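Local coordinates for DUF2020 domain-containing protein (Corynebacterium diphtheriae, PDB 3V7B), which is of unknown function but belongs to the DUF2020 family of the Mog1p/PsbP clan, with a seven-stranded antiparallel sheet and helices, at residues Val5-Leu10 / Thr51-Thr55; Pro64-Ala69 / Val128-Gln132; Glu100-Gly106 / Tyr117-Lys121; Glu27-Leu31 / Thr55-Phe60. All coordinates share one frame; numbering follows the deposited sequence. Where two conformers were deposited one is given.

Interaction 4 is the buried contact of the set: a disulfide and aromatic rings tie the loop before helix 33-40 to strand 57-61. Interactions 1, 2 and 3 are partly buried. Interaction 1, farthest from the centre of the chain, joins two loops through carboxylates and backbone N-H groups and shares Thr55 with interaction 4. Interactions 2, 3 and 4 all reach the one antiparallel sheet; 2 and 3 lie on opposite sides of the chain's centre, 3 nested within the loop that 2 closes. Interaction 2 combines a bulged strand start with amide side chains, interaction 3 strand pairing with a tryptophan-lysine contact. Backbone bonds from Phe60 to Gln68 and Ala69 couple interactions 4 and 2.

Interaction 1 (Val5-Leu10 / Thr51-Thr55); sequences VHDSAL and TRFDT
Asp7 OD1 is gripped by two donors: the backbone N of Asp54, 2.8 Å from it, and a water that lies 2.7 Å from OD1 and also accepts from Thr55 N. The Asp54 N-H comes from above the carboxylate plane, 36° out of it. Asp54 returns the favour, its OD1 taking the backbone N of Asp7 at 2.9 Å in a nearly straight bond (171°). Its second oxygen, OD2, turns its syn lone pair to His6 ND1 at 2.7 Å, so one short acid side chain serves two neighbouring donors. The two carboxylates stand steeply to each other, 72° between planes, with OD1 of Asp7 and OD1 of Asp54 3.4 Å apart; these N-H donors, together with Arg74, which forms a salt bridge to Asp7 OD2, probably offset their like charge.

Farther along, Ser8 OG donates to Arg52 O at 2.8 Å, in the carbonyl plane and on a lone pair. Leu10 supplies the apolar part: CD1 sits over a face of the Arg52 guanidinium, whose NH2 is held by Asp50, and also touches Phe53 CZ at 3.7 Å. Asp7, Ser8 and Ala9 have positive phi, which curls the N-terminal segment into a left-handed turn. Two aspartates exchanging side-chain-to-backbone bonds thus pin an N-terminal arm to the loop connecting antiparallel strands 46-50 and 57-61.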
# COMPACT_ATOMS: atom_id res chain seq x y z
N VAL A 5 -12.90 -15.66 8.62
CA VAL A 5 -12.96 -14.21 8.14
C VAL A 5 -11.56 -13.59 8.02
O VAL A 5 -10.71 -13.75 8.90
CB VAL A 5 -13.91 -13.30 9.01
CG1 VAL A 5 -13.18 -12.32 9.94
CG2 VAL A 5 -14.85 -12.50 8.12
N HIS A 6 -11.34 -12.87 6.93
CA HIS A 6 -10.04 -12.23 6.70
C HIS A 6 -10.14 -10.78 6.91
O HIS A 6 -11.17 -10.16 6.62
CB HIS A 6 -9.57 -12.44 5.25
CG HIS A 6 -9.33 -13.87 4.93
ND1 HIS A 6 -8.29 -14.57 5.48
CD2 HIS A 6 -10.09 -14.78 4.20
CE1 HIS A 6 -8.37 -15.86 5.06
NE2 HIS A 6 -9.47 -15.99 4.27
N ASP A 7 -9.03 -10.23 7.36
CA ASP A 7 -8.88 -8.79 7.57
C ASP A 7 -10.05 -8.17 8.39
O ASP A 7 -10.51 -7.07 8.11
CB ASP A 7 -8.78 -8.07 6.23
CG ASP A 7 -7.63 -8.53 5.37
OD1 ASP A 7 -6.74 -9.31 5.80
OD2 ASP A 7 -7.61 -7.99 4.21
N SER A 8 -10.48 -8.88 9.42
CA SER A 8 -11.59 -8.43 10.29
C SER A 8 -12.85 -8.00 9.50
O SER A 8 -13.59 -7.09 9.92
CB SER A 8 -11.10 -7.22 11.15
OG SER A 8 -9.85 -7.44 11.78
N ALA A 9 -13.09 -8.66 8.36
CA ALA A 9 -14.22 -8.39 7.49
C ALA A 9 -14.32 -6.91 7.13
O ALA A 9 -15.40 -6.41 6.91
CB ALA A 9 -15.52 -8.93 8.12
N LEU A 10 -13.19 -6.20 7.08
CA LEU A 10 -13.23 -4.78 6.71
C LEU A 10 -13.73 -4.60 5.28
O LEU A 10 -13.42 -5.44 4.44
CB LEU A 10 -11.86 -4.09 6.86
CG LEU A 10 -11.44 -3.85 8.35
CD1 LEU A 10 -9.97 -3.40 8.47
CD2 LEU A 10 -12.34 -2.86 9.09
N THR A 51 -2.81 -4.13 12.53
CA THR A 51 -2.97 -5.57 12.57
C THR A 51 -4.42 -6.02 12.40
O THR A 51 -4.75 -7.22 12.61
CB THR A 51 -2.45 -6.13 13.89
OG1 THR A 51 -3.13 -5.48 14.95
CG2 THR A 51 -0.98 -5.86 13.99
N ARG A 52 -5.31 -5.08 12.06
CA ARG A 52 -6.69 -5.54 11.63
C ARG A 52 -6.68 -6.44 10.40
O ARG A 52 -7.54 -7.34 10.26
CB ARG A 52 -7.65 -4.37 11.42
CG ARG A 52 -7.96 -3.65 12.70
CD ARG A 52 -8.85 -2.43 12.46
NE ARG A 52 -8.21 -1.54 11.49
CZ ARG A 52 -8.86 -0.62 10.75
NH1 ARG A 52 -10.17 -0.42 10.90
NH2 ARG A 52 -8.20 0.14 9.86
N PHE A 53 -5.66 -6.26 9.60
CA PHE A 53 -5.47 -7.02 8.34
C PHE A 53 -4.67 -8.26 8.65
O PHE A 53 -3.76 -8.18 9.45
CB PHE A 53 -4.79 -6.14 7.34
CG PHE A 53 -5.53 -4.83 7.10
CD1 PHE A 53 -6.56 -4.74 6.17
CD2 PHE A 53 -5.23 -3.74 7.84
CE1 PHE A 53 -7.29 -3.52 5.96
CE2 PHE A 53 -5.91 -2.51 7.65
CZ PHE A 53 -6.93 -2.40 6.71
N ASP A 54 -4.98 -9.37 7.99
CA ASP A 54 -4.19 -10.62 8.20
C ASP A 54 -2.68 -10.31 8.06
O ASP A 54 -1.86 -10.68 8.91
CB ASP A 54 -4.55 -11.71 7.19
CG ASP A 54 -6.01 -12.15 7.24
OD1 ASP A 54 -6.75 -11.77 8.18
OD2 ASP A 54 -6.38 -12.88 6.29
N THR A 55 -2.33 -9.63 6.96
CA THR A 55 -0.99 -9.06 6.80
C THR A 55 -1.07 -7.63 7.25
O THR A 55 -1.80 -6.82 6.63
CB THR A 55 -0.50 -9.10 5.32
OG1 THR A 55 -0.40 -10.47 4.93
CG2 THR A 55 0.84 -8.44 5.24
O HOH W 1 -4.28 -8.97 4.77

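Interaction 2 (Pro64-Ala69 / Val128-Gln132); sequences PEAPQA and VWSNQ. With EDO (1,2-ethanediol), chain C.
Gln68 O receives the backbone N-H of Asn131 at 2.8 Å, the single hydrogen bond made directly between residues 64-69 and 128-132. Beside it Ala69 and Ser130 form an antiparallel non-hydrogen-bonded pair, their CA atoms 4.3 Å apart, where CA-H groups face carbonyl oxygens; Ala69 CA lies 3.2 Å from Trp129 O. The Ala69 methyl packs on Met141 of helix 135-149. The Asn131 amide lies alongside Gln68, with ND2 3.7 Å from its CB. A chi1 of 72° sets Asn131 CG between backbone N and carbonyl carbon, which brings the amide to this neighbour.

Further out, polar groups fix that amide. OD1 accepts from Gln132 NE2 at 2.8 Å, while ND2 donates to Gln42 and to a water bound to Ala66 O. Ser130 OG takes the N-H of Gln132 at 2.8 Å, forming an ST turn as the strand ends, and is bonded to Asn40 as well. Gln68 NE2 reaches Gln42 O, so the loop after helix 33-40 holds both amide side chains. An ethanediol, probably from the crystallisation liquor, donates from O1 to Pro67 O at 2.6 Å. On the other flank Gln68 and Ala69 both pair with Phe60: a classic beta bulge where strand 69-75 enters the antiparallel sheet.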
# COMPACT_ATOMS: atom_id res chain seq x y z
N PRO A 64 5.44 15.82 7.17
CA PRO A 64 4.02 16.23 7.01
C PRO A 64 3.05 15.48 7.92
O PRO A 64 3.34 14.39 8.45
CB PRO A 64 3.72 15.88 5.54
CG PRO A 64 5.03 15.86 4.88
CD PRO A 64 6.01 15.34 5.91
N GLU A 65 1.86 16.03 8.08
CA GLU A 65 0.81 15.33 8.81
C GLU A 65 0.39 14.00 8.09
O GLU A 65 0.31 12.88 8.71
CB GLU A 65 -0.38 16.28 8.97
CG GLU A 65 -0.06 17.56 9.74
CD GLU A 65 -0.20 17.38 11.24
OE1 GLU A 65 0.20 16.31 11.76
OE2 GLU A 65 -0.69 18.31 11.91
N ALA A 66 0.14 14.12 6.79
CA ALA A 66 -0.21 12.98 5.95
C ALA A 66 1.02 12.04 5.80
O ALA A 66 2.13 12.49 5.58
CB ALA A 66 -0.68 13.48 4.57
N PRO A 67 0.81 10.74 5.86
CA PRO A 67 1.97 9.86 5.74
C PRO A 67 2.77 10.03 4.44
O PRO A 67 2.20 10.45 3.41
CB PRO A 67 1.38 8.45 5.87
CG PRO A 67 -0.07 8.60 5.97
CD PRO A 67 -0.44 10.02 6.17
N GLN A 68 4.05 9.66 4.44
CA GLN A 68 4.81 9.69 3.19
C GLN A 68 4.45 8.46 2.32
O GLN A 68 4.52 8.54 1.10
CB GLN A 68 6.33 9.84 3.39
CG GLN A 68 7.06 8.60 3.95
CD GLN A 68 8.57 8.78 3.79
OE1 GLN A 68 9.05 9.01 2.69
NE2 GLN A 68 9.28 8.81 4.90
N ALA A 69 4.13 7.34 2.93
CA ALA A 69 3.77 6.12 2.19
C ALA A 69 2.87 5.27 3.07
O ALA A 69 3.03 5.14 4.30
CB ALA A 69 5.02 5.32 1.78
N VAL A 128 -0.39 0.67 -2.61
CA VAL A 128 0.59 1.48 -2.00
C VAL A 128 0.25 2.88 -2.49
O VAL A 128 0.00 3.06 -3.69
CB VAL A 128 2.02 1.10 -2.45
CG1 VAL A 128 3.06 2.08 -1.98
CG2 VAL A 128 2.44 -0.30 -1.99
N TRP A 129 0.21 3.80 -1.53
CA TRP A 129 0.07 5.21 -1.79
C TRP A 129 1.39 5.85 -1.36
O TRP A 129 1.99 5.45 -0.35
CB TRP A 129 -1.04 5.77 -0.92
CG TRP A 129 -2.43 5.36 -1.30
CD1 TRP A 129 -3.24 5.92 -2.25
CD2 TRP A 129 -3.21 4.33 -0.68
NE1 TRP A 129 -4.47 5.35 -2.24
CE2 TRP A 129 -4.52 4.36 -1.32
CE3 TRP A 129 -2.98 3.42 0.37
CZ2 TRP A 129 -5.52 3.53 -0.93
CZ3 TRP A 129 -3.99 2.55 0.73
CH2 TRP A 129 -5.22 2.58 0.12
N SER A 130 1.83 6.83 -2.12
CA SER A 130 2.98 7.64 -1.77
C SER A 130 2.61 9.12 -1.85
O SER A 130 1.79 9.50 -2.66
CB SER A 130 4.13 7.40 -2.75
OG SER A 130 5.12 8.42 -2.65
N ASN A 131 3.27 9.93 -1.04
CA ASN A 131 3.05 11.39 -1.09
C ASN A 131 3.86 12.03 -2.21
O ASN A 131 3.81 13.24 -2.37
CB ASN A 131 3.32 12.09 0.28
CG ASN A 131 4.80 12.15 0.64
OD1 ASN A 131 5.64 11.54 -0.01
ND2 ASN A 131 5.12 12.91 1.71
N GLN A 132 4.63 11.21 -2.94
CA GLN A 132 5.51 11.67 -4.03
C GLN A 132 4.80 11.63 -5.37
O GLN A 132 3.82 10.94 -5.53
CB GLN A 132 6.76 10.77 -4.08
CG GLN A 132 7.48 10.76 -2.75
CD GLN A 132 8.15 12.08 -2.42
OE1 GLN A 132 8.84 12.64 -3.25
NE2 GLN A 132 7.98 12.56 -1.20
C1 EDO C . -0.13 9.79 1.20
O1 EDO C . -0.28 10.42 2.48
C2 EDO C . 0.38 8.36 1.40
O2 EDO C . -0.42 7.50 2.25
O HOH W 2 2.39 13.77 3.19

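Interaction 3 (Glu100-Gly106 / Tyr117-Lys121); sequences EPDGWSG and YAVQK
Strand pairing between Ser105 and Gln120 supplies the backbone bonds of the contact, an antiparallel hydrogen-bonded pair. Ser105 O receives Gln120 N at 2.8 Å, and Ser105 N donates back to Gln120 O at 3.0 Å. At the next pair, Gly106 with Val119, the absence of a side chain lets Gly106 CA approach Ala118 O to 3.1 Å in a CA-H...O contact.

A side-chain hydrogen bond anchors the start of the loop. Tyr117 OH donates to Glu100 O across a short 2.5 Å, arriving from above the carbonyl plane, 38° out of it. With CG anti to the backbone N (chi1 -174°), the ring extends from the strand so that its hydroxyl meets the Glu100 carbonyl at the edge of the ring.

Apolar and CH-pi contacts centre on Trp104. Lys121 CB stands 3.5 Å from the centroid of the indole six-membered ring, 9° off its normal, and the aliphatic chain continues past NE1, with CD 3.7 Å from that nitrogen. Lysine thus offers methylene groups to the ring while its amino group makes a long, weak ion pair with the C-terminal Leu151. Val119 CG2 meets the ring obliquely, 3.5 Å from CE3, and Ile146 of helix 135-149 also touches the indole. Trp104 NE1 is satisfied by a water.

Just before the strand, Pro101 to Trp104 form a type II beta turn, closed by Trp104 N to Pro101 O, in which Gly103 takes the positive phi of the third position. Strands 105-111 and 114-121 form a beta hairpin, here led in by that turn.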
# COMPACT_ATOMS: atom_id res chain seq x y z
N GLU A 100 2.59 -5.47 -12.92
CA GLU A 100 3.80 -6.06 -12.34
C GLU A 100 3.56 -6.20 -10.80
O GLU A 100 2.76 -5.44 -10.17
CB GLU A 100 5.09 -5.28 -12.76
CG GLU A 100 5.30 -5.21 -14.29
CD GLU A 100 6.63 -4.57 -14.81
OE1 GLU A 100 6.88 -4.64 -16.08
OE2 GLU A 100 7.43 -4.00 -14.02
N PRO A 101 4.16 -7.20 -10.17
CA PRO A 101 4.90 -8.32 -10.77
C PRO A 101 4.00 -9.29 -11.56
O PRO A 101 2.76 -9.24 -11.53
CB PRO A 101 5.56 -8.99 -9.55
CG PRO A 101 4.77 -8.57 -8.36
CD PRO A 101 3.99 -7.35 -8.71
N ASP A 102 4.63 -10.20 -12.29
CA ASP A 102 3.86 -11.05 -13.17
C ASP A 102 2.73 -11.81 -12.42
O ASP A 102 2.90 -12.33 -11.33
CB ASP A 102 4.81 -11.90 -14.02
CG ASP A 102 5.42 -11.09 -15.19
OD1 ASP A 102 5.53 -9.85 -15.08
OD2 ASP A 102 5.77 -11.67 -16.24
N GLY A 103 1.53 -11.75 -13.01
CA GLY A 103 0.37 -12.39 -12.44
C GLY A 103 -0.53 -11.40 -11.72
O GLY A 103 -1.63 -11.78 -11.38
N TRP A 104 -0.08 -10.14 -11.55
CA TRP A 104 -0.83 -9.09 -10.84
C TRP A 104 -1.39 -8.13 -11.86
O TRP A 104 -0.76 -7.88 -12.91
CB TRP A 104 0.03 -8.33 -9.84
CG TRP A 104 0.51 -9.23 -8.71
CD1 TRP A 104 1.53 -10.21 -8.76
CD2 TRP A 104 -0.04 -9.32 -7.37
NE1 TRP A 104 1.63 -10.86 -7.57
CE2 TRP A 104 0.72 -10.36 -6.69
CE3 TRP A 104 -1.06 -8.68 -6.70
CZ2 TRP A 104 0.45 -10.70 -5.40
CZ3 TRP A 104 -1.30 -9.02 -5.40
CH2 TRP A 104 -0.56 -10.01 -4.77
N SER A 105 -2.49 -7.47 -11.50
CA SER A 105 -3.18 -6.54 -12.39
C SER A 105 -3.88 -5.44 -11.62
O SER A 105 -4.54 -5.69 -10.66
CB SER A 105 -4.27 -7.27 -13.17
OG SER A 105 -4.69 -6.52 -14.30
N GLY A 106 -3.85 -4.24 -12.12
CA GLY A 106 -4.56 -3.18 -11.47
C GLY A 106 -4.19 -1.86 -12.18
O GLY A 106 -4.11 -1.87 -13.40
N TYR A 117 -0.36 2.74 -6.50
CA TYR A 117 -0.06 1.58 -7.25
C TYR A 117 -0.87 0.48 -6.59
O TYR A 117 -0.70 0.17 -5.38
CB TYR A 117 1.45 1.24 -7.27
CG TYR A 117 1.82 0.05 -8.19
CD1 TYR A 117 2.30 0.30 -9.50
CD2 TYR A 117 1.75 -1.27 -7.76
CE1 TYR A 117 2.64 -0.72 -10.35
CE2 TYR A 117 2.09 -2.31 -8.62
CZ TYR A 117 2.56 -2.02 -9.92
OH TYR A 117 2.92 -2.99 -10.82
N ALA A 118 -1.80 -0.06 -7.36
CA ALA A 118 -2.80 -1.01 -6.83
C ALA A 118 -3.02 -2.18 -7.75
O ALA A 118 -3.35 -2.04 -8.91
CB ALA A 118 -4.12 -0.30 -6.55
N VAL A 119 -2.75 -3.38 -7.23
CA VAL A 119 -2.85 -4.57 -8.03
C VAL A 119 -3.49 -5.70 -7.27
O VAL A 119 -3.48 -5.73 -6.06
CB VAL A 119 -1.50 -5.08 -8.56
CG1 VAL A 119 -0.93 -4.11 -9.67
CG2 VAL A 119 -0.51 -5.30 -7.36
N GLN A 120 -4.12 -6.58 -8.01
CA GLN A 120 -4.62 -7.83 -7.41
C GLN A 120 -4.22 -9.06 -8.19
O GLN A 120 -3.92 -9.02 -9.38
CB GLN A 120 -6.13 -7.78 -7.22
CG GLN A 120 -7.01 -7.67 -8.45
CD GLN A 120 -7.06 -8.84 -9.40
OE1 GLN A 120 -7.14 -10.05 -9.04
NE2 GLN A 120 -7.07 -8.50 -10.63
N LYS A 121 -4.29 -10.18 -7.48
CA LYS A 121 -3.95 -11.50 -7.97
C LYS A 121 -4.93 -12.38 -7.21
O LYS A 121 -4.84 -12.50 -5.98
CB LYS A 121 -2.51 -11.92 -7.65
CG LYS A 121 -2.18 -13.29 -8.23
CD LYS A 121 -0.68 -13.64 -8.27
CE LYS A 121 -0.14 -14.17 -6.96
NZ LYS A 121 1.02 -15.12 -7.18
O HOH W 3 -4.34 -10.72 -11.68
O HOH W 4 3.58 -12.85 -7.33

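Interaction 4 (Glu27-Leu31 / Thr55-Phe60); sequences ECPYL and TPACVF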
# COMPACT_ATOMS: atom_id res chain seq x y z
N GLU A 27 7.93 -1.54 13.53
CA GLU A 27 8.39 -1.57 12.20
C GLU A 27 7.57 -2.53 11.37
O GLU A 27 6.95 -3.48 11.89
CB GLU A 27 9.89 -1.87 12.15
CG GLU A 27 10.71 -0.72 12.78
CD GLU A 27 12.21 -0.82 12.59
OE1 GLU A 27 12.91 0.02 13.23
OE2 GLU A 27 12.71 -1.75 11.84
N CYS A 28 7.57 -2.26 10.07
CA CYS A 28 6.84 -3.10 9.12
C CYS A 28 7.49 -4.46 9.01
O CYS A 28 8.70 -4.53 8.76
CB CYS A 28 6.92 -2.46 7.76
SG CYS A 28 5.81 -3.20 6.58
N PRO A 29 6.71 -5.56 9.13
CA PRO A 29 7.41 -6.88 9.04
C PRO A 29 8.00 -7.20 7.71
O PRO A 29 8.95 -8.01 7.62
CB PRO A 29 6.34 -7.91 9.47
CG PRO A 29 5.32 -7.12 10.18
CD PRO A 29 5.36 -5.67 9.65
N TYR A 30 7.58 -6.49 6.67
CA TYR A 30 8.00 -6.87 5.34
C TYR A 30 8.67 -5.76 4.52
O TYR A 30 8.86 -5.93 3.35
CB TYR A 30 6.82 -7.44 4.55
CG TYR A 30 5.57 -6.62 4.60
CD1 TYR A 30 5.33 -5.67 3.63
CD2 TYR A 30 4.62 -6.79 5.63
CE1 TYR A 30 4.17 -4.93 3.63
CE2 TYR A 30 3.44 -6.03 5.66
CZ TYR A 30 3.23 -5.12 4.68
OH TYR A 30 2.08 -4.39 4.71
N LEU A 31 8.92 -4.61 5.12
CA LEU A 31 9.57 -3.50 4.39
C LEU A 31 10.55 -2.86 5.39
O LEU A 31 10.14 -2.46 6.48
CB LEU A 31 8.57 -2.47 3.94
CG LEU A 31 7.68 -2.81 2.76
CD1 LEU A 31 6.78 -1.62 2.38
CD2 LEU A 31 8.50 -3.25 1.53
N THR A 55 -2.33 -9.63 6.96
CA THR A 55 -0.99 -9.06 6.80
C THR A 55 -1.07 -7.63 7.25
O THR A 55 -1.80 -6.82 6.63
CB THR A 55 -0.50 -9.10 5.32
OG1 THR A 55 -0.40 -10.47 4.93
CG2 THR A 55 0.84 -8.44 5.24
N PRO A 56 -0.36 -7.28 8.33
CA PRO A 56 -0.54 -5.90 8.80
C PRO A 56 -0.24 -4.87 7.76
O PRO A 56 0.70 -5.00 7.02
CB PRO A 56 0.48 -5.78 9.95
CG PRO A 56 0.62 -7.17 10.45
CD PRO A 56 0.67 -7.95 9.15
N ALA A 57 -1.06 -3.83 7.72
CA ALA A 57 -0.81 -2.65 6.91
C ALA A 57 0.31 -1.86 7.57
O ALA A 57 0.42 -1.87 8.79
CB ALA A 57 -2.05 -1.83 6.82
N CYS A 58 1.13 -1.19 6.76
CA CYS A 58 2.30 -0.46 7.30
C CYS A 58 2.15 1.00 6.81
O CYS A 58 1.91 1.27 5.63
CB CYS A 58 3.63 -1.03 6.82
SG CYS A 58 3.91 -2.74 7.39
N VAL A 59 2.37 1.92 7.73
CA VAL A 59 2.29 3.36 7.39
C VAL A 59 3.54 4.08 7.85
O VAL A 59 4.05 3.81 8.94
CB VAL A 59 1.12 3.99 8.07
CG1 VAL A 59 0.96 5.45 7.55
CG2 VAL A 59 -0.15 3.19 7.80
N PHE A 60 4.05 4.96 6.98
CA PHE A 60 5.32 5.57 7.18
C PHE A 60 5.16 7.08 7.06
O PHE A 60 4.68 7.61 6.07
CB PHE A 60 6.38 5.11 6.18
CG PHE A 60 6.50 3.61 6.00
CD1 PHE A 60 7.40 2.87 6.76
CD2 PHE A 60 5.67 2.92 5.11
CE1 PHE A 60 7.57 1.52 6.56
CE2 PHE A 60 5.79 1.53 5.00
CZ PHE A 60 6.74 0.84 5.72
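A disulfide stacked on a tyrosine is the striking feature here: Cys28 SG and Cys58 SG are bonded at 2.1 Å, and both sulfurs lie on the same side of the Tyr30 ring. Cys28 SG is centred 3.6 Å above the ring plane, whereas Cys58 SG approaches obliquely, 4.2 Å from the ring centroid. The bridge has a chi3 of 82°, close to the relaxed right angle of a disulfide. Cys28 SG is turned anti to its own nitrogen and Cys58 SG anti to its carbonyl carbon, rotations that point each sulfur at the other. The CA atoms of Cys28 and Cys58 are 5.6 Å apart.

Tyr30 does more than present a face. Its OH donates to Pro56 O at 2.8 Å, in the carbonyl plane, which gives the buried hydroxyl a partner and limits how the ring can move. Thr55 contributes a methyl group, CG2, 3.6 Å from Tyr30 CE2, so that the threonine meets the aromatic carbon with its apolar branch.

On the other flank of the bridge the tip of Phe60 completes the apolar cluster: CZ touches Cys28 CB at 3.9 Å and Leu31 CD1 at 4.1 Å. A leucine and a phenylalanine suit this buried place, since neither brings a polar group. Helix 135-149 packs on Tyr30 through Ala145 and Leu149, and on Leu31 through Glu144, while Val71 of strand 69-75 touches both. The cystine therefore staples the loop leading into helix 33-40 to strand 57-61 within the interface between the antiparallel sheet and helix 135-149, a disulfide cross-link in the core of an alpha+beta fold.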